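PDB 5OGX: cytochrome P450 reductase from Amycolatopsis methanolica 239, which passes electrons from NADH, through FAD and a [2Fe-2S] cluster, to the P450 subunit GcoA that O-demethylates lignin-derived aromatics such as guaiacol. Local coordinates for residues P306-E311 with R329-P334. Sequence-based numbering, arbitrary orientation.
With FAD (flavin-adenine dinucleotide), chain B.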
loop_
_atom_site.group_PDB
_atom_site.type_symbol
_atom_site.label_atom_id
_atom_site.label_comp_id
_atom_site.label_asym_id
_atom_site.label_seq_id
_atom_site.Cartn_x
_atom_site.Cartn_y
_atom_site.Cartn_z
ATOM N N PRO A 306 2.494 -0.997 10.384
ATOM C CA PRO A 306 1.743 -2.073 11.029
ATOM C C PRO A 306 0.323 -1.634 11.330
ATOM O O PRO A 306 0.065 -0.447 11.600
ATOM C CB PRO A 306 2.540 -2.334 12.316
ATOM C CG PRO A 306 3.948 -1.895 11.968
ATOM C CD PRO A 306 3.749 -0.682 11.087
ATOM N N PRO A 307 -0.636 -2.569 11.305
ATOM C CA PRO A 307 -2.053 -2.176 11.444
ATOM C C PRO A 307 -2.368 -1.374 12.704
ATOM O O PRO A 307 -3.135 -0.401 12.639
ATOM C CB PRO A 307 -2.804 -3.521 11.471
ATOM C CG PRO A 307 -1.855 -4.542 10.995
ATOM C CD PRO A 307 -0.455 -4.016 11.076
ATOM N N ALA A 308 -1.826 -1.773 13.854
ATOM C CA ALA A 308 -2.197 -1.087 15.087
ATOM C C ALA A 308 -1.714 0.357 15.069
ATOM O O ALA A 308 -2.407 1.259 15.562
ATOM C CB ALA A 308 -1.628 -1.835 16.298
ATOM N N MET A 309 -0.519 0.582 14.517
ATOM C CA MET A 309 0.017 1.933 14.380
ATOM C C MET A 309 -0.865 2.785 13.481
ATOM O O MET A 309 -1.136 3.957 13.782
ATOM C CB MET A 309 1.436 1.863 13.824
ATOM C CG MET A 309 2.128 3.199 13.702
ATOM S SD MET A 309 2.684 3.507 11.998
ATOM C CE MET A 309 1.190 3.934 11.177
ATOM N N VAL A 310 -1.320 2.215 12.365
ATOM C CA VAL A 310 -2.199 2.961 11.474
ATOM C C VAL A 310 -3.513 3.281 12.175
ATOM O O VAL A 310 -3.987 4.424 12.157
ATOM C CB VAL A 310 -2.425 2.182 10.168
ATOM C CG1 VAL A 310 -3.460 2.898 9.310
ATOM C CG2 VAL A 310 -1.124 2.046 9.382
ATOM N N GLU A 311 -4.121 2.281 12.822
ATOM C CA GLU A 311 -5.423 2.530 13.428
ATOM C C GLU A 311 -5.327 3.534 14.567
ATOM O O GLU A 311 -6.186 4.407 14.700
ATOM C CB GLU A 311 -6.054 1.216 13.902
ATOM C CG GLU A 311 -6.693 0.450 12.742
ATOM C CD GLU A 311 -7.719 1.272 11.922
ATOM O OE1 GLU A 311 -8.935 1.095 12.148
ATOM O OE2 GLU A 311 -7.333 2.060 11.023
ATOM N N ARG A 329 -5.051 5.369 4.485
ATOM C CA ARG A 329 -4.382 4.343 5.293
ATOM C C ARG A 329 -3.898 3.202 4.420
ATOM O O ARG A 329 -4.597 2.799 3.484
ATOM C CB ARG A 329 -5.316 3.721 6.364
ATOM C CG ARG A 329 -6.392 4.620 6.934
ATOM C CD ARG A 329 -7.737 3.903 7.082
ATOM N NE ARG A 329 -8.690 4.755 7.794
ATOM C CZ ARG A 329 -9.282 5.816 7.254
ATOM N NH1 ARG A 329 -9.053 6.135 5.988
ATOM N NH2 ARG A 329 -10.118 6.546 7.974
ATOM N N GLU A 330 -2.724 2.659 4.759
ATOM C CA GLU A 330 -2.215 1.414 4.181
ATOM C C GLU A 330 -1.661 0.566 5.323
ATOM O O GLU A 330 -0.645 0.912 5.934
ATOM C CB GLU A 330 -1.134 1.669 3.121
ATOM C CG GLU A 330 -0.680 0.393 2.410
ATOM C CD GLU A 330 -1.598 0.054 1.240
ATOM O OE1 GLU A 330 -2.819 -0.074 1.464
ATOM O OE2 GLU A 330 -1.104 -0.057 0.100
ATOM N N LYS A 331 -2.316 -0.547 5.636
ATOM C CA LYS A 331 -1.857 -1.373 6.752
ATOM C C LYS A 331 -1.040 -2.560 6.259
ATOM O O LYS A 331 -1.502 -3.324 5.401
ATOM C CB LYS A 331 -3.040 -1.863 7.584
ATOM C CG LYS A 331 -4.003 -0.754 7.953
ATOM C CD LYS A 331 -5.240 -1.348 8.592
ATOM C CE LYS A 331 -5.897 -0.378 9.524
ATOM N NZ LYS A 331 -7.351 -0.682 9.636
ATOM N N PHE A 332 0.169 -2.710 6.813
ATOM C CA PHE A 332 1.058 -3.838 6.515
ATOM C C PHE A 332 0.634 -5.036 7.375
ATOM O O PHE A 332 1.356 -5.512 8.254
ATOM C CB PHE A 332 2.520 -3.472 6.782
ATOM C CG PHE A 332 3.132 -2.511 5.771
ATOM C CD1 PHE A 332 2.389 -1.999 4.734
ATOM C CD2 PHE A 332 4.475 -2.147 5.879
ATOM C CE1 PHE A 332 2.952 -1.132 3.795
ATOM C CE2 PHE A 332 5.056 -1.286 4.957
ATOM C CZ PHE A 332 4.292 -0.774 3.915
ATOM N N THR A 333 -0.561 -5.540 7.103
ATOM C CA THR A 333 -1.103 -6.615 7.921
ATOM C C THR A 333 -0.393 -7.934 7.629
ATOM O O THR A 333 -0.302 -8.335 6.467
ATOM C CB THR A 333 -2.596 -6.768 7.669
ATOM O OG1 THR A 333 -3.258 -5.534 7.987
ATOM C CG2 THR A 333 -3.156 -7.869 8.542
ATOM N N PRO A 334 0.107 -8.632 8.644
ATOM C CA PRO A 334 0.749 -9.929 8.406
ATOM C C PRO A 334 -0.166 -10.884 7.649
ATOM O O PRO A 334 -1.392 -10.867 7.806
ATOM C CB PRO A 334 1.045 -10.438 9.823
ATOM C CG PRO A 334 1.274 -9.166 10.599
ATOM C CD PRO A 334 0.248 -8.200 10.048
HETATM P PA FAD B . 5.672 -14.268 7.954
HETATM O O1A FAD B . 6.263 -15.635 7.702
HETATM O O2A FAD B . 4.332 -14.046 7.297
HETATM O O5B FAD B . 5.497 -13.997 9.572
HETATM C C5B FAD B . 6.360 -14.648 10.477
HETATM C C4B FAD B . 5.775 -14.444 11.905
HETATM O O4B FAD B . 5.944 -13.203 12.274
HETATM C C3B FAD B . 4.253 -14.669 11.893
HETATM O O3B FAD B . 3.884 -15.251 13.062
HETATM C C2B FAD B . 3.665 -13.246 11.742
HETATM O O2B FAD B . 2.266 -13.170 12.262
HETATM C C1B FAD B . 4.501 -12.489 12.402
HETATM N N9A FAD B . 4.684 -11.206 11.775
HETATM C C8A FAD B . 4.398 -10.890 10.505
HETATM N N7A FAD B . 4.743 -9.609 10.314
HETATM C C5A FAD B . 5.255 -9.146 11.469
HETATM C C6A FAD B . 5.755 -7.913 11.812
HETATM N N6A FAD B . 5.971 -6.619 11.189
HETATM N N1A FAD B . 6.214 -7.700 13.038
HETATM C C2A FAD B . 6.185 -8.697 13.957
HETATM N N3A FAD B . 5.695 -9.919 13.626
HETATM C C4A FAD B . 5.229 -10.131 12.372
HETATM N N1 FAD B . 6.566 -5.131 4.407
HETATM C C2 FAD B . 7.799 -4.409 4.117
HETATM O O2 FAD B . 8.803 -4.695 4.679
HETATM N N3 FAD B . 7.789 -3.342 3.106
HETATM C C4 FAD B . 6.609 -2.951 2.398
HETATM O O4 FAD B . 6.636 -2.074 1.601
HETATM C C4X FAD B . 5.354 -3.690 2.733
HETATM N N5 FAD B . 4.158 -3.347 2.026
HETATM C C5X FAD B . 2.938 -4.069 2.375
HETATM C C6 FAD B . 1.756 -3.691 1.731
HETATM C C7 FAD B . 0.598 -4.394 2.074
HETATM C C7M FAD B . -0.586 -3.868 1.263
HETATM C C8 FAD B . 0.621 -5.422 3.013
HETATM C C8M FAD B . -0.690 -6.138 3.312
HETATM C C9 FAD B . 1.798 -5.786 3.660
HETATM C C9A FAD B . 2.947 -5.094 3.337
HETATM N N10 FAD B . 4.188 -5.489 4.026
HETATM C C10 FAD B . 5.368 -4.754 3.714
HETATM C "C1'" FAD B . 4.217 -6.616 4.974
HETATM C "C2'" FAD B . 4.785 -7.790 4.068
HETATM O "O2'" FAD B . 3.939 -8.142 2.982
HETATM C "C3'" FAD B . 5.070 -9.101 4.833
HETATM O "O3'" FAD B . 3.951 -9.396 5.619
HETATM C "C4'" FAD B . 6.311 -8.969 5.737
HETATM O "O4'" FAD B . 7.451 -8.741 4.953
HETATM C "C5'" FAD B . 6.529 -10.249 6.571
HETATM O "O5'" FAD B . 6.416 -11.379 5.728
HETATM P P FAD B . 7.264 -12.736 6.091
HETATM O O1P FAD B . 6.851 -13.802 5.113
HETATM O O2P FAD B . 8.744 -12.445 6.180
HETATM O O3P FAD B . 6.776 -13.121 7.606
#
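Lys331 reaches from the edge strand to Glu311, one turn into the helix, and a salt bridge joins NZ of Lys331 to OE2 of Glu311 at 3.1 Å, a compact example of how a beta-alpha-beta unit delivers a C-terminal tail to a cofactor. The two side chains cross at a slant: the lysine runs extended beyond CG, whereas the glutamate bends at chi2 (-54°), bringing its carboxylate beside CE and NZ of Lys331. The same carboxylate lies near the guanidinium plane of Arg329, at its edge, but OE2 of Glu311 stays 4.4 Å from NE of Arg329, too far for a second salt bridge; the arginine's charge probably still favours the ionised acid. Below this charged pair Val310 faces the strand. With CG1 anti to the backbone N (chi1 174°), that methyl meets CB of Arg329 at 3.6 Å and also touches CG of Lys331, while CG2 rests against the carbonyl oxygen of Glu330. Pro307 sets its ring against the chain beyond the strand, CG lying 3.5 Å from OG1 of Thr333. There the backbone makes an inverse gamma turn centred on Phe332, whose ring points away from the helix and lies nearly parallel to the isoalloxazine, with FAD N5 over one face near the ring's rim, 3.1 Å from CE1 of Phe332. Replacing Phe332 with an alanine would probably uncover that side of the isoalloxazine and open a gap between the flavin and Cys304. Two residues further on, Pro334 puts CB 3.5 Å from C8A of the adenine. Segments 307-311 and 329-331 run roughly antiparallel, at 160°, within the last beta-alpha-beta unit of the parallel-sheet NAD-binding domain; an aromatic near the C-terminus laid on the flavin is as in many ferredoxin-NADP reductase-like proteins.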